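Local coordinates for putative peptide ABC-transport system periplasmic peptide-binding protein (PDB 4OET) that probably captures a solute, such as a peptide, in the periplasm and hands it to an ABC transporter, and can bind metal ions, at residues Phe182-Val187 against Asn488-Ser493; Tyr173-Ala178 against Arg191-His196; Val282-Leu287 against Phe297-Tyr302; Asn274-Tyr279 against Phe456-Asp461. All coordinates share one frame; numbering follows the deposited sequence.

Contact 1 of 4, residues Phe182-Val187 against Asn488-Ser493; sequences FYLDKV and NVYEWS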
# COMPACT_ATOMS: atom_id res chain seq x y z
N PHE A 182 -4.26 27.52 -3.07
CA PHE A 182 -3.73 26.27 -3.60
C PHE A 182 -3.23 26.48 -5.03
O PHE A 182 -3.93 27.05 -5.88
CB PHE A 182 -4.78 25.16 -3.54
CG PHE A 182 -4.21 23.79 -3.74
CD1 PHE A 182 -3.05 23.40 -3.09
CD2 PHE A 182 -4.83 22.89 -4.60
CE1 PHE A 182 -2.51 22.14 -3.28
CE2 PHE A 182 -4.30 21.62 -4.80
CZ PHE A 182 -3.14 21.25 -4.14
N TYR A 183 -2.00 26.04 -5.28
CA TYR A 183 -1.26 26.31 -6.52
C TYR A 183 -1.66 25.43 -7.70
O TYR A 183 -1.43 25.79 -8.85
CB TYR A 183 0.24 26.16 -6.25
CG TYR A 183 0.60 24.80 -5.71
CD1 TYR A 183 0.56 24.54 -4.34
CD2 TYR A 183 0.94 23.76 -6.56
CE1 TYR A 183 0.87 23.29 -3.84
CE2 TYR A 183 1.25 22.51 -6.07
CZ TYR A 183 1.21 22.28 -4.71
OH TYR A 183 1.52 21.05 -4.22
N LEU A 184 -2.20 24.24 -7.42
CA LEU A 184 -2.57 23.30 -8.48
C LEU A 184 -3.85 23.74 -9.18
O LEU A 184 -3.96 23.69 -10.41
CB LEU A 184 -2.75 21.89 -7.92
CG LEU A 184 -1.47 21.05 -7.79
CD1 LEU A 184 -1.78 19.61 -7.42
CD2 LEU A 184 -0.64 21.12 -9.07
N ASP A 185 -4.82 24.15 -8.39
CA ASP A 185 -6.14 24.51 -8.88
C ASP A 185 -6.89 25.20 -7.76
O ASP A 185 -6.42 25.23 -6.63
CB ASP A 185 -6.92 23.28 -9.37
CG ASP A 185 -8.08 23.65 -10.29
OD1 ASP A 185 -8.36 24.85 -10.44
OD2 ASP A 185 -8.72 22.73 -10.84
N LYS A 186 -8.05 25.76 -8.08
CA LYS A 186 -8.88 26.36 -7.06
C LYS A 186 -9.63 25.25 -6.34
O LYS A 186 -10.28 24.41 -6.98
CB LYS A 186 -9.84 27.37 -7.68
CG LYS A 186 -10.67 28.13 -6.67
CD LYS A 186 -11.46 29.26 -7.31
CE LYS A 186 -12.11 30.07 -6.22
NZ LYS A 186 -11.17 30.17 -5.07
N VAL A 187 -9.55 25.22 -5.01
CA VAL A 187 -10.25 24.19 -4.24
C VAL A 187 -11.74 24.52 -4.22
O VAL A 187 -12.14 25.64 -3.89
CB VAL A 187 -9.71 24.07 -2.80
CG1 VAL A 187 -10.40 22.93 -2.07
CG2 VAL A 187 -8.20 23.85 -2.80
N ASN A 488 -8.20 13.28 -5.25
CA ASN A 488 -8.58 14.49 -5.97
C ASN A 488 -9.75 15.22 -5.30
O ASN A 488 -10.52 15.92 -5.96
CB ASN A 488 -8.92 14.16 -7.44
CG ASN A 488 -10.30 13.53 -7.61
OD1 ASN A 488 -10.68 12.61 -6.88
ND2 ASN A 488 -11.05 14.03 -8.58
N VAL A 489 -9.84 15.08 -3.97
CA VAL A 489 -10.95 15.65 -3.21
C VAL A 489 -11.08 17.17 -3.39
O VAL A 489 -12.19 17.71 -3.31
CB VAL A 489 -10.81 15.29 -1.71
CG1 VAL A 489 -11.30 16.39 -0.79
CG2 VAL A 489 -11.57 14.01 -1.43
N TYR A 490 -9.98 17.84 -3.68
CA TYR A 490 -10.05 19.28 -3.92
C TYR A 490 -10.82 19.63 -5.20
O TYR A 490 -11.17 20.79 -5.43
CB TYR A 490 -8.64 19.88 -3.96
CG TYR A 490 -7.75 19.39 -5.08
CD1 TYR A 490 -7.78 19.98 -6.34
CD2 TYR A 490 -6.86 18.35 -4.87
CE1 TYR A 490 -6.96 19.54 -7.36
CE2 TYR A 490 -6.03 17.91 -5.88
CZ TYR A 490 -6.08 18.50 -7.12
OH TYR A 490 -5.26 18.05 -8.12
N GLU A 491 -11.12 18.63 -6.02
CA GLU A 491 -11.95 18.85 -7.20
C GLU A 491 -13.40 18.42 -6.95
O GLU A 491 -14.24 18.53 -7.84
CB GLU A 491 -11.40 18.10 -8.41
CG GLU A 491 -9.98 18.46 -8.78
CD GLU A 491 -9.51 17.77 -10.04
OE1 GLU A 491 -9.76 16.55 -10.18
OE2 GLU A 491 -8.89 18.44 -10.90
N TRP A 492 -13.69 17.92 -5.75
CA TRP A 492 -15.02 17.43 -5.43
C TRP A 492 -15.93 18.60 -5.09
O TRP A 492 -15.54 19.48 -4.32
CB TRP A 492 -14.99 16.45 -4.26
CG TRP A 492 -14.22 15.19 -4.51
CD1 TRP A 492 -13.34 14.96 -5.52
CD2 TRP A 492 -14.27 13.99 -3.72
NE1 TRP A 492 -12.83 13.68 -5.41
CE2 TRP A 492 -13.38 13.07 -4.32
CE3 TRP A 492 -14.98 13.60 -2.58
CZ2 TRP A 492 -13.19 11.78 -3.81
CZ3 TRP A 492 -14.79 12.32 -2.08
CH2 TRP A 492 -13.90 11.43 -2.69
N SER A 493 -17.13 18.61 -5.65
CA SER A 493 -18.08 19.70 -5.42
C SER A 493 -19.52 19.20 -5.32
O SER A 493 -19.85 18.13 -5.83
CB SER A 493 -17.97 20.74 -6.54
OG SER A 493 -18.33 20.16 -7.78
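Asn488 OD1 takes the indole N-H of Trp492 NE1 at 2.8 Å, with Lys474 N as a second, weak donor; the bond spans the 3-10 turn 489-491, whose Tyr490 meets Phe182 and Val187. Asn488 ND2 donates to Glu491 OE1 at 3.3 Å; the acceptor lies in the amide plane and offers its anti lone pair. No hydrogen bond crosses the contact, which rests mostly on the Tyr490 side chain. The edge of Phe182 meets its face in a T-shaped stack, with centroids 5.3 Å apart and planes at 67°, and Phe182 CE2 stands 4.0 Å above the tyrosine plane. Tyr490 CG, wedged between backbone N and carbonyl carbon (chi1 64°), turns the ring toward loop 182-187. Tyr490 CB touches Val187 CG1 at 4.0 Å; at the far end, Tyr490 OH meets Leu184 CD1 at 3.9 Å. Asp185 OD2 and Glu491 OE2 approach to 4.3 Å, which could raise the proton affinity of either carboxylate. The loop between strands 173-178 and 191-196 thus meets the C-terminal segment beside a mixed sheet, with a Tyr490-Lys188 backbone bond. Val187 and Val489 both rest on Tyr163 of strand 163-169, while Val489 and Trp492 pack on Ile9 of strand 6-11.

Contact 2 of 4, residues Tyr173-Ala178 against Arg191-His196; sequences YVEFKA and RLIIKH
Strands 173-178 and 191-196, the two central strands of a four-stranded mixed sheet, form a beta hairpin with a long connecting loop, pairing Val174 with Ile194 and Phe176 with Leu192. The segments run antiparallel at 170°, their axes 4.6 Å apart at closest. In the hydrogen-bonded pair Val174-Ile194 both distances, Val174 N to Ile194 O and Ile194 N to Val174 O, are 2.9 Å. The second such pair is uneven: Phe176 N reaches Leu192 O at 2.6 Å, nearly along the C=O axis, whereas Leu192 N lies 3.2 Å from Phe176 O and above its carbonyl plane. On the buried side, Phe176 and Leu192 lie next to each other and point the same way, CB to CB 3.9 Å, and Phe176 CE1 touches Ile194 CG1. Helix 30-33 covers this side through Leu32 and Val33. On the other side, an extended Arg191 brings NE to Glu175 OE2 at 2.9 Å, meeting it from above the carboxylate plane, which is 71° from the guanidinium plane. The salt bridge is therefore single-pronged, and Glu175 probably compensates the arginine's charge; Ile193 CD1 over one guanidinium face and the bond from Arg191 NH1 to Thr6 OG1 probably limit its rotation.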
# COMPACT_ATOMS: atom_id res chain seq x y z
N TYR A 173 -13.35 13.27 14.31
CA TYR A 173 -13.15 13.88 13.00
C TYR A 173 -11.99 14.86 12.97
O TYR A 173 -11.48 15.28 14.00
CB TYR A 173 -14.43 14.61 12.55
CG TYR A 173 -14.85 15.82 13.39
CD1 TYR A 173 -14.18 17.04 13.28
CD2 TYR A 173 -15.93 15.75 14.25
CE1 TYR A 173 -14.56 18.13 14.04
CE2 TYR A 173 -16.32 16.84 15.01
CZ TYR A 173 -15.64 18.03 14.90
OH TYR A 173 -16.02 19.12 15.65
N VAL A 174 -11.59 15.23 11.76
CA VAL A 174 -10.71 16.37 11.60
C VAL A 174 -11.42 17.33 10.65
O VAL A 174 -11.94 16.91 9.61
CB VAL A 174 -9.33 15.99 11.03
CG1 VAL A 174 -8.43 17.21 11.02
CG2 VAL A 174 -8.70 14.88 11.86
N GLU A 175 -11.45 18.60 11.02
CA GLU A 175 -12.08 19.61 10.18
C GLU A 175 -11.02 20.36 9.40
O GLU A 175 -9.96 20.70 9.92
CB GLU A 175 -12.91 20.59 11.01
CG GLU A 175 -13.60 21.66 10.15
CD GLU A 175 -14.74 22.36 10.85
OE1 GLU A 175 -15.08 21.98 12.00
OE2 GLU A 175 -15.29 23.32 10.25
N PHE A 176 -11.33 20.64 8.14
CA PHE A 176 -10.42 21.36 7.27
C PHE A 176 -11.12 22.55 6.62
O PHE A 176 -12.35 22.61 6.56
CB PHE A 176 -9.87 20.43 6.19
CG PHE A 176 -9.08 19.28 6.73
CD1 PHE A 176 -9.70 18.08 7.05
CD2 PHE A 176 -7.71 19.40 6.92
CE1 PHE A 176 -8.95 17.01 7.54
CE2 PHE A 176 -6.97 18.34 7.41
CZ PHE A 176 -7.59 17.15 7.72
N LYS A 177 -10.31 23.50 6.17
CA LYS A 177 -10.79 24.64 5.40
C LYS A 177 -9.99 24.69 4.12
O LYS A 177 -8.78 24.43 4.13
CB LYS A 177 -10.63 25.94 6.18
CG LYS A 177 -11.49 27.07 5.67
CD LYS A 177 -10.83 28.43 5.92
CE LYS A 177 -10.59 28.68 7.39
NZ LYS A 177 -10.14 30.07 7.64
N ALA A 178 -10.66 25.03 3.02
CA ALA A 178 -9.99 25.08 1.72
C ALA A 178 -8.81 26.05 1.73
O ALA A 178 -8.92 27.20 2.17
CB ALA A 178 -10.99 25.47 0.64
N ARG A 191 -15.42 23.58 2.95
CA ARG A 191 -15.38 22.89 4.23
C ARG A 191 -15.24 21.37 4.05
O ARG A 191 -16.04 20.73 3.36
CB ARG A 191 -16.63 23.25 5.05
CG ARG A 191 -16.57 22.87 6.52
CD ARG A 191 -17.59 23.67 7.34
NE ARG A 191 -17.72 23.16 8.70
CZ ARG A 191 -18.74 22.42 9.14
NH1 ARG A 191 -19.74 22.12 8.33
NH2 ARG A 191 -18.76 22.00 10.40
N LEU A 192 -14.22 20.80 4.70
CA LEU A 192 -13.96 19.36 4.63
C LEU A 192 -13.90 18.77 6.03
O LEU A 192 -13.18 19.28 6.89
CB LEU A 192 -12.65 19.07 3.89
CG LEU A 192 -12.20 17.60 3.84
CD1 LEU A 192 -13.24 16.74 3.14
CD2 LEU A 192 -10.86 17.48 3.15
N ILE A 193 -14.69 17.73 6.26
CA ILE A 193 -14.60 16.97 7.50
C ILE A 193 -14.22 15.53 7.20
O ILE A 193 -14.86 14.88 6.37
CB ILE A 193 -15.93 16.98 8.29
CG1 ILE A 193 -16.17 18.37 8.89
CG2 ILE A 193 -15.91 15.94 9.40
CD1 ILE A 193 -17.62 18.82 8.83
N ILE A 194 -13.15 15.04 7.83
CA ILE A 194 -12.79 13.64 7.71
C ILE A 194 -13.21 12.94 8.99
O ILE A 194 -12.67 13.20 10.06
CB ILE A 194 -11.29 13.43 7.46
CG1 ILE A 194 -10.92 13.97 6.08
CG2 ILE A 194 -10.93 11.96 7.56
CD1 ILE A 194 -11.64 13.28 4.94
N LYS A 195 -14.20 12.08 8.86
CA LYS A 195 -14.80 11.41 10.01
C LYS A 195 -14.18 10.02 10.20
O LYS A 195 -14.06 9.25 9.24
CB LYS A 195 -16.31 11.31 9.80
CG LYS A 195 -17.14 11.15 11.06
CD LYS A 195 -18.60 11.44 10.74
CE LYS A 195 -19.49 11.31 11.96
NZ LYS A 195 -20.89 11.71 11.63
N HIS A 196 -13.76 9.72 11.42
CA HIS A 196 -13.22 8.39 11.69
C HIS A 196 -14.34 7.40 11.96
O HIS A 196 -15.02 7.49 12.98
CB HIS A 196 -12.26 8.40 12.88
CG HIS A 196 -11.83 7.03 13.30
ND1 HIS A 196 -11.94 6.59 14.61
CD2 HIS A 196 -11.32 6.00 12.59
CE1 HIS A 196 -11.50 5.34 14.68
NE2 HIS A 196 -11.12 4.96 13.47

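Contact 3 of 4, residues Val282-Leu287 against Phe297-Tyr302; sequences VANHPL and FKIYKY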
# COMPACT_ATOMS: atom_id res chain seq x y z
N VAL A 282 -8.19 -12.62 -9.26
CA VAL A 282 -7.24 -13.64 -8.85
C VAL A 282 -5.85 -13.05 -9.00
O VAL A 282 -5.55 -12.41 -10.01
CB VAL A 282 -7.36 -14.92 -9.71
CG1 VAL A 282 -6.18 -15.86 -9.46
CG2 VAL A 282 -8.69 -15.63 -9.44
N ALA A 283 -5.03 -13.21 -7.97
CA ALA A 283 -3.65 -12.72 -8.01
C ALA A 283 -2.68 -13.85 -8.33
O ALA A 283 -2.91 -14.99 -7.92
CB ALA A 283 -3.27 -12.06 -6.67
N ASN A 284 -1.62 -13.54 -9.08
CA ASN A 284 -0.56 -14.52 -9.33
C ASN A 284 0.82 -13.99 -8.94
O ASN A 284 1.72 -14.78 -8.62
CB ASN A 284 -0.55 -14.93 -10.79
CG ASN A 284 -1.83 -15.62 -11.21
OD1 ASN A 284 -2.07 -16.78 -10.85
ND2 ASN A 284 -2.65 -14.92 -11.97
N HIS A 285 0.98 -12.68 -8.94
CA HIS A 285 2.26 -12.07 -8.61
C HIS A 285 2.06 -10.62 -8.13
O HIS A 285 0.97 -10.07 -8.28
CB HIS A 285 3.22 -12.18 -9.82
CG HIS A 285 2.89 -11.26 -10.96
ND1 HIS A 285 3.06 -9.89 -10.88
CD2 HIS A 285 2.46 -11.52 -12.21
CE1 HIS A 285 2.72 -9.35 -12.04
NE2 HIS A 285 2.36 -10.31 -12.86
N PRO A 286 3.10 -10.01 -7.53
CA PRO A 286 2.81 -8.75 -6.82
C PRO A 286 2.84 -7.47 -7.66
O PRO A 286 2.75 -6.38 -7.08
CB PRO A 286 3.91 -8.69 -5.75
CG PRO A 286 5.06 -9.49 -6.33
CD PRO A 286 4.50 -10.44 -7.36
N LEU A 287 2.95 -7.56 -8.98
CA LEU A 287 3.00 -6.35 -9.80
C LEU A 287 1.91 -6.28 -10.86
O LEU A 287 2.14 -5.76 -11.95
CB LEU A 287 4.35 -6.22 -10.51
CG LEU A 287 5.65 -6.02 -9.72
CD1 LEU A 287 5.43 -5.02 -8.59
CD2 LEU A 287 6.15 -7.33 -9.19
N PHE A 297 3.28 -14.71 -17.98
CA PHE A 297 3.88 -15.45 -16.88
C PHE A 297 3.12 -16.75 -16.69
O PHE A 297 1.94 -16.84 -17.02
CB PHE A 297 3.88 -14.63 -15.59
CG PHE A 297 2.56 -13.97 -15.29
CD1 PHE A 297 2.29 -12.69 -15.76
CD2 PHE A 297 1.58 -14.63 -14.55
CE1 PHE A 297 1.07 -12.07 -15.49
CE2 PHE A 297 0.36 -14.01 -14.28
CZ PHE A 297 0.11 -12.73 -14.75
N LYS A 298 3.80 -17.75 -16.14
CA LYS A 298 3.15 -19.00 -15.80
C LYS A 298 2.26 -18.79 -14.58
O LYS A 298 2.53 -17.92 -13.75
CB LYS A 298 4.20 -20.09 -15.55
CG LYS A 298 4.68 -20.73 -16.84
CD LYS A 298 6.05 -21.38 -16.68
CE LYS A 298 6.29 -22.37 -17.81
NZ LYS A 298 5.30 -23.50 -17.76
N ILE A 299 1.20 -19.59 -14.49
CA ILE A 299 0.24 -19.46 -13.41
C ILE A 299 -0.04 -20.81 -12.76
O ILE A 299 -0.13 -21.82 -13.46
CB ILE A 299 -1.08 -18.85 -13.95
CG1 ILE A 299 -0.92 -17.34 -14.16
CG2 ILE A 299 -2.25 -19.13 -13.03
CD1 ILE A 299 -2.10 -16.69 -14.88
N TYR A 300 -0.22 -20.82 -11.44
CA TYR A 300 -0.72 -22.03 -10.77
C TYR A 300 -2.24 -22.04 -10.81
O TYR A 300 -2.88 -21.34 -10.03
CB TYR A 300 -0.22 -22.10 -9.32
CG TYR A 300 1.27 -22.31 -9.18
CD1 TYR A 300 1.82 -23.57 -9.42
CD2 TYR A 300 2.13 -21.27 -8.84
CE1 TYR A 300 3.17 -23.79 -9.31
CE2 TYR A 300 3.50 -21.48 -8.73
CZ TYR A 300 4.01 -22.75 -8.97
OH TYR A 300 5.36 -22.98 -8.87
N LYS A 301 -2.80 -22.85 -11.69
CA LYS A 301 -4.25 -22.98 -11.77
C LYS A 301 -4.75 -23.89 -10.66
O LYS A 301 -3.98 -24.63 -10.07
CB LYS A 301 -4.68 -23.52 -13.14
CG LYS A 301 -4.73 -22.45 -14.23
CD LYS A 301 -5.54 -21.24 -13.76
CE LYS A 301 -5.48 -20.09 -14.76
NZ LYS A 301 -6.34 -18.93 -14.36
N TYR A 302 -6.05 -23.81 -10.37
CA TYR A 302 -6.65 -24.70 -9.39
C TYR A 302 -6.64 -26.10 -9.97
O TYR A 302 -7.28 -26.36 -10.99
CB TYR A 302 -8.08 -24.27 -9.05
CG TYR A 302 -8.82 -25.26 -8.17
CD1 TYR A 302 -8.32 -25.61 -6.92
CD2 TYR A 302 -10.00 -25.85 -8.60
CE1 TYR A 302 -9.00 -26.51 -6.11
CE2 TYR A 302 -10.68 -26.76 -7.79
CZ TYR A 302 -10.17 -27.08 -6.55
OH TYR A 302 -10.83 -27.98 -5.74
O HOH W 1 0.25 -18.78 -10.04
O HOH W 2 -3.17 -18.91 -9.89
O HOH W 3 -5.32 -16.73 -12.75
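His285 and Phe297 form the tight end of this contact, while Asn284 packs on Ile299 and turns its polar ends to water. Both segments belong to the loop region between strand 280-282 and helix 304-313, with His285 resting on Ile445 of helix 434-450. The imidazole edge stands on the phenyl face in a T-shaped stack, planes at 87° and centroids 4.5 Å apart; His285 CD2 sits 3.5 Å above the Phe297 ring plane, over its centre. Both rings have CG lodged between backbone N and carbonyl carbon (chi1 73° for His285), a torsion that swings each toward the other segment. Asn284 CB touches Phe297 CE2, and the amide crosses Ile299 at about a right angle, Asn284 OD1 lying 3.2 Å from Ile299 CG2. Beyond lies water. Asn284 OD1 accepts from two molecules: one at 2.6 Å also donates to Tyr300 O, and the other, more distant, receives the N-H of Tyr300. A third water, held by Lys301 NZ, reaches Asn284 ND2 only weakly. Thus the N-H and C=O of Tyr300 are linked to Asn284 OD1 by one water each. His285 ND1 accepts from Leu287 N at 3.0 Å and His285 NE2 bonds Asn293 OD1, consistent with a neutral imidazole protonated on NE2.

Contact 4 of 4, residues Asn274-Tyr279 against Phe456-Asp461; sequences NLLHDY and FLAYLD
A helix-to-strand junction brings Leu276 and Tyr279 against Ala458, Leu460 and Asp461 of the long strand 454-467. Helix 268-275 ends in a type I' beta turn from Leu276 to Tyr279, closed by Tyr279 N to Leu276 O at 3.0 Å; His277 leaves the helix with positive phi (56°), and Asp278 follows suit (60°). The turn delivers the chain to strand 280-282, which pairs antiparallel with 454-467. One hydrogen bond crosses the contact, Asp461 N to Tyr279 O at 3.1 Å, its donor tilted from the carbonyl plane. Leu276, with CG beside its backbone N, sends CD1 onto Ala458 CB at 3.9 Å, while its CD2 comes no nearer than 4.4 Å to Leu460 CD1. Ala458, which with Leu457 forms a classic beta bulge facing Arg242, is also packed on by Val272 of the helix. Arg235 serves both residues at the other end of the contact: its NE forms a salt bridge with Asp461 OD2, and its guanidinium makes a cation-pi contact with the Tyr279 ring. That ring lies almost perpendicular to the Asp461 carboxylate, at 89°, with Tyr279 CD1 3.6 Å from Asp461 CB.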
# COMPACT_ATOMS: atom_id res chain seq x y z
N ASN A 274 -17.02 -15.83 -4.66
CA ASN A 274 -17.96 -16.09 -3.57
C ASN A 274 -17.67 -15.32 -2.30
O ASN A 274 -18.58 -14.77 -1.68
CB ASN A 274 -18.00 -17.58 -3.25
CG ASN A 274 -18.43 -18.40 -4.43
OD1 ASN A 274 -17.77 -19.37 -4.79
ND2 ASN A 274 -19.52 -18.00 -5.07
N LEU A 275 -16.41 -15.32 -1.88
CA LEU A 275 -16.04 -14.56 -0.70
C LEU A 275 -16.05 -13.07 -1.01
O LEU A 275 -16.51 -12.27 -0.20
CB LEU A 275 -14.66 -14.96 -0.19
CG LEU A 275 -14.22 -14.19 1.07
CD1 LEU A 275 -15.17 -14.50 2.22
CD2 LEU A 275 -12.78 -14.52 1.45
N LEU A 276 -15.54 -12.72 -2.19
CA LEU A 276 -15.28 -11.33 -2.52
C LEU A 276 -16.31 -10.76 -3.52
O LEU A 276 -16.23 -9.59 -3.91
CB LEU A 276 -13.86 -11.22 -3.06
CG LEU A 276 -12.85 -11.33 -1.92
CD1 LEU A 276 -11.47 -11.74 -2.44
CD2 LEU A 276 -12.77 -10.05 -1.08
N HIS A 277 -17.27 -11.58 -3.93
CA HIS A 277 -18.38 -11.14 -4.76
C HIS A 277 -17.92 -10.50 -6.07
O HIS A 277 -18.45 -9.45 -6.49
CB HIS A 277 -19.25 -10.18 -3.97
CG HIS A 277 -19.78 -10.77 -2.70
ND1 HIS A 277 -20.93 -11.52 -2.65
CD2 HIS A 277 -19.29 -10.75 -1.44
CE1 HIS A 277 -21.14 -11.93 -1.41
NE2 HIS A 277 -20.15 -11.47 -0.65
N ASP A 278 -16.90 -11.10 -6.67
CA ASP A 278 -16.34 -10.67 -7.96
C ASP A 278 -15.81 -9.23 -7.89
O ASP A 278 -15.51 -8.63 -8.92
CB ASP A 278 -17.39 -10.76 -9.08
CG ASP A 278 -17.74 -12.19 -9.43
OD1 ASP A 278 -18.95 -12.50 -9.44
OD2 ASP A 278 -16.83 -13.00 -9.72
N TYR A 279 -15.68 -8.70 -6.68
CA TYR A 279 -15.14 -7.35 -6.48
C TYR A 279 -13.64 -7.41 -6.22
O TYR A 279 -13.12 -6.77 -5.30
CB TYR A 279 -15.85 -6.65 -5.31
CG TYR A 279 -16.37 -5.27 -5.65
CD1 TYR A 279 -15.63 -4.14 -5.35
CD2 TYR A 279 -17.59 -5.11 -6.29
CE1 TYR A 279 -16.09 -2.88 -5.66
CE2 TYR A 279 -18.07 -3.84 -6.61
CZ TYR A 279 -17.31 -2.73 -6.29
OH TYR A 279 -17.75 -1.46 -6.59
N PHE A 456 -0.39 -16.40 -3.81
CA PHE A 456 -1.10 -15.19 -4.16
C PHE A 456 -2.58 -15.50 -4.30
O PHE A 456 -2.95 -16.50 -4.92
CB PHE A 456 -0.53 -14.57 -5.45
CG PHE A 456 0.82 -13.93 -5.24
CD1 PHE A 456 0.92 -12.58 -4.94
CD2 PHE A 456 1.99 -14.69 -5.33
CE1 PHE A 456 2.16 -11.98 -4.73
CE2 PHE A 456 3.24 -14.10 -5.12
CZ PHE A 456 3.32 -12.74 -4.83
N LEU A 457 -3.43 -14.69 -3.68
CA LEU A 457 -4.85 -14.99 -3.66
C LEU A 457 -5.65 -14.02 -4.51
O LEU A 457 -6.13 -14.39 -5.58
CB LEU A 457 -5.38 -14.99 -2.21
CG LEU A 457 -4.73 -16.04 -1.31
CD1 LEU A 457 -5.12 -15.85 0.16
CD2 LEU A 457 -5.09 -17.45 -1.78
N ALA A 458 -5.79 -12.78 -4.06
CA ALA A 458 -6.62 -11.84 -4.79
C ALA A 458 -6.14 -10.40 -4.70
O ALA A 458 -5.70 -9.96 -3.64
CB ALA A 458 -8.07 -11.93 -4.29
N TYR A 459 -6.22 -9.68 -5.82
CA TYR A 459 -6.12 -8.21 -5.80
C TYR A 459 -7.50 -7.66 -5.46
O TYR A 459 -8.50 -8.16 -5.96
CB TYR A 459 -5.64 -7.66 -7.14
CG TYR A 459 -4.14 -7.68 -7.34
CD1 TYR A 459 -3.38 -6.54 -7.16
CD2 TYR A 459 -3.50 -8.85 -7.73
CE1 TYR A 459 -2.01 -6.55 -7.35
CE2 TYR A 459 -2.13 -8.88 -7.92
CZ TYR A 459 -1.39 -7.73 -7.73
OH TYR A 459 -0.03 -7.76 -7.93
N LEU A 460 -7.54 -6.64 -4.61
CA LEU A 460 -8.81 -6.11 -4.11
C LEU A 460 -9.33 -4.91 -4.92
O LEU A 460 -8.55 -4.05 -5.34
CB LEU A 460 -8.64 -5.71 -2.64
CG LEU A 460 -8.98 -6.73 -1.54
CD1 LEU A 460 -8.92 -8.16 -2.05
CD2 LEU A 460 -8.09 -6.53 -0.32
N ASP A 461 -10.63 -4.88 -5.18
CA ASP A 461 -11.28 -3.64 -5.60
C ASP A 461 -11.99 -3.03 -4.41
O ASP A 461 -12.42 -3.74 -3.50
CB ASP A 461 -12.29 -3.85 -6.74
CG ASP A 461 -11.64 -3.95 -8.10
OD1 ASP A 461 -10.42 -3.69 -8.20
OD2 ASP A 461 -12.37 -4.22 -9.08

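How the contacts relate
The contacts form two pairs. Contacts 1 and 2 have centres 15 Å apart and interlock along the chain: 182-187 lies in the loop connecting the two hairpin strands, while 488-493 returns from near the C-terminus. They touch where Val187 CG1 meets Ala178 CB at 3.8 Å. Contact 3, centred 14 Å from contact 4, lies in the loop that follows strand 280-282, a partner of strand 454-467, to which contact 4 belongs. Contact 2 closes before contacts 3 and 4 open; both fall between 182-187 and 488-493, contact 3 within the span of contact 4. Centres of the pairs are 31 to 40 Å apart, consistent with separate lobes, and contact 1 brings the C-terminal segment back beside the sheet of strands 173-178 and 191-196.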